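Local atomic coordinates of particle-associated lyase (Acinetobacter bacteriophage AP22, PDB entry 4Y9V), a protein that forms the tailspike of the phage, binds capsular saccharide of Acinetobacter baumannii and probably cleaves the polysaccharide as a lyase. Residues A[279-284]-A[301-306]. Residues are numbered along the deposited sequence; the frame is centred on the assembly and turned at random. Where two conformers were deposited one is given.
Sequences GIQISN and AVAIGG. With 49S (2-acetamido-2-deoxy-beta-D-mannopyranuronic acid), chain B.
Ile280 and Ile282 each offer both backbone polar groups to the neighbouring strand: Ile280 N bonds Ala301 O and Ala303 N bonds Ile280 O, then Ile282 N reaches Ala303 O at 2.8 Å and Gly305 N reaches Ile282 O at 2.9 Å. Asn284 N closes the ladder on Gly305 O, in a more bent bond. This is parallel pairing between successive coils of the right-handed beta-helix expected of a pectin lyase-like domain, the axes of 281-283 and 302-305 approaching to 4.7 Å. On the face carrying the isoleucines, in one of the two conformers of Ile282, its CD1 lies 4.0 Å from Val302 CG1 and also meets Ile304 CG1; Tyr288 and Tyr290 of strand 288-291 pack against these side chains. On the face carrying Gln281 the glycan binds. Gln281, extended with CG opposite its backbone N (chi1 -170°), carries NE2 out to O3 of the N-acetylmannosaminuronic acid 49S at 3.1 Å and, weakly, to its acetamido O7, while Arg253 holds OE1 and so fixes the amide's rotation. Gly306 grips the same two sugar atoms through its backbone: N donates almost straight to O7 at 2.9 Å, and O accepts from O3 at 2.8 Å. Close beside Gly306, Asn284 OD1 comes within 3.3 Å of its CA, the amide being secured by Asp307 N and Val313 O.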
loop_
_atom_site.group_PDB
_atom_site.type_symbol
_atom_site.label_atom_id
_atom_site.label_comp_id
_atom_site.label_asym_id
_atom_site.label_seq_id
_atom_site.Cartn_x
_atom_site.Cartn_y
_atom_site.Cartn_z
ATOM N N GLY A 279 -8.348 -11.246 21.179
ATOM C CA GLY A 279 -9.509 -10.373 20.937
ATOM C C GLY A 279 -10.410 -10.963 19.855
ATOM O O GLY A 279 -11.563 -11.314 20.108
ATOM N N ILE A 280 -9.842 -11.067 18.664
ATOM C CA ILE A 280 -10.391 -11.829 17.567
ATOM C C ILE A 280 -9.436 -12.981 17.271
ATOM O O ILE A 280 -8.235 -12.759 17.156
ATOM C CB ILE A 280 -10.544 -10.973 16.277
ATOM C CG1 ILE A 280 -11.447 -9.784 16.535
ATOM C CG2 ILE A 280 -11.082 -11.839 15.130
ATOM C CD1 ILE A 280 -11.525 -8.791 15.411
ATOM N N GLN A 281 -9.986 -14.191 17.136
ATOM C CA GLN A 281 -9.233 -15.308 16.592
ATOM C C GLN A 281 -9.761 -15.620 15.201
ATOM O O GLN A 281 -10.948 -15.930 15.035
ATOM C CB GLN A 281 -9.283 -16.554 17.478
ATOM C CG GLN A 281 -8.287 -17.622 16.989
ATOM C CD GLN A 281 -8.253 -18.867 17.851
ATOM O OE1 GLN A 281 -9.196 -19.131 18.581
ATOM N NE2 GLN A 281 -7.166 -19.635 17.744
ATOM N N ILE A 282 -8.871 -15.541 14.227
ATOM C CA ILE A 282 -9.157 -16.006 12.854
ATOM C C ILE A 282 -8.587 -17.415 12.821
ATOM O O ILE A 282 -7.380 -17.592 12.874
ATOM C CB ILE A 282 -8.525 -15.026 11.844
ATOM C CG1 ILE A 282 -9.128 -13.637 11.971
ATOM C CG2 ILE A 282 -8.698 -15.595 10.439
ATOM C CD1 ILE A 282 -8.380 -12.558 11.211
ATOM N N SER A 283 -9.492 -18.403 12.847
ATOM C CA SER A 283 -9.162 -19.816 12.962
ATOM C C SER A 283 -9.368 -20.506 11.629
ATOM O O SER A 283 -10.514 -20.685 11.203
ATOM C CB SER A 283 -10.018 -20.481 14.020
ATOM O OG SER A 283 -9.683 -20.013 15.305
ATOM N N ASN A 284 -8.287 -20.898 10.957
ATOM C CA ASN A 284 -8.418 -21.772 9.786
ATOM C C ASN A 284 -9.313 -21.163 8.699
ATOM O O ASN A 284 -10.232 -21.812 8.206
ATOM C CB ASN A 284 -8.921 -23.151 10.208
ATOM C CG ASN A 284 -8.144 -23.681 11.388
ATOM O OD1 ASN A 284 -8.662 -23.745 12.516
ATOM N ND2 ASN A 284 -6.882 -24.000 11.161
ATOM N N ALA A 301 -4.157 -9.428 20.149
ATOM C CA ALA A 301 -5.379 -8.697 19.839
ATOM C C ALA A 301 -6.122 -9.311 18.653
ATOM O O ALA A 301 -7.318 -9.525 18.723
ATOM C CB ALA A 301 -5.053 -7.236 19.638
ATOM N N VAL A 302 -5.358 -9.569 17.571
ATOM C CA VAL A 302 -5.807 -10.423 16.471
ATOM C C VAL A 302 -4.835 -11.591 16.453
ATOM O O VAL A 302 -3.630 -11.406 16.257
ATOM C CB VAL A 302 -5.865 -9.710 15.121
ATOM C CG1 VAL A 302 -6.143 -10.713 14.011
ATOM C CG2 VAL A 302 -6.925 -8.610 15.147
ATOM N N ALA A 303 -5.377 -12.798 16.685
ATOM C CA ALA A 303 -4.633 -14.040 16.569
ATOM C C ALA A 303 -5.063 -14.702 15.276
ATOM O O ALA A 303 -6.256 -14.845 15.028
ATOM C CB ALA A 303 -4.938 -14.967 17.726
ATOM N N ILE A 304 -4.100 -15.080 14.448
ATOM C CA ILE A 304 -4.376 -15.761 13.187
ATOM C C ILE A 304 -3.778 -17.157 13.344
ATOM O O ILE A 304 -2.561 -17.297 13.550
ATOM C CB ILE A 304 -3.875 -15.001 11.958
ATOM C CG1 ILE A 304 -4.329 -13.538 12.024
ATOM C CG2 ILE A 304 -4.364 -15.696 10.710
ATOM C CD1 ILE A 304 -3.835 -12.694 10.845
ATOM N N GLY A 305 -4.615 -18.175 13.312
ATOM C CA GLY A 305 -4.143 -19.520 13.584
ATOM C C GLY A 305 -5.304 -20.503 13.469
ATOM O O GLY A 305 -5.799 -20.735 12.384
ATOM N N GLY A 306 -5.719 -21.065 14.608
ATOM C CA GLY A 306 -6.851 -21.967 14.659
ATOM C C GLY A 306 -6.571 -23.237 15.443
ATOM O O GLY A 306 -5.817 -23.193 16.421
HETATM C C8 49S B . -2.807 -22.203 15.989
HETATM C C7 49S B . -3.516 -21.522 17.141
HETATM O O7 49S B . -4.160 -20.465 16.966
HETATM N N2 49S B . -3.409 -22.117 18.339
HETATM C C2 49S B . -3.968 -21.566 19.557
HETATM C C3 49S B . -5.214 -22.324 20.024
HETATM O O3 49S B . -6.233 -22.297 19.024
HETATM C C1 49S B . -2.928 -21.619 20.659
HETATM O O1 49S B . -1.734 -20.990 20.293
HETATM O O5 49S B . -2.580 -22.980 20.914
HETATM C C5 49S B . -3.693 -23.696 21.477
HETATM C C6 49S B . -3.223 -25.091 21.838
HETATM O O6A 49S B . -2.501 -25.712 21.018
HETATM O O6B 49S B . -3.612 -25.548 22.941
HETATM C C4 49S B . -4.856 -23.735 20.484
HETATM O O4 49S B . -5.896 -24.356 21.246
#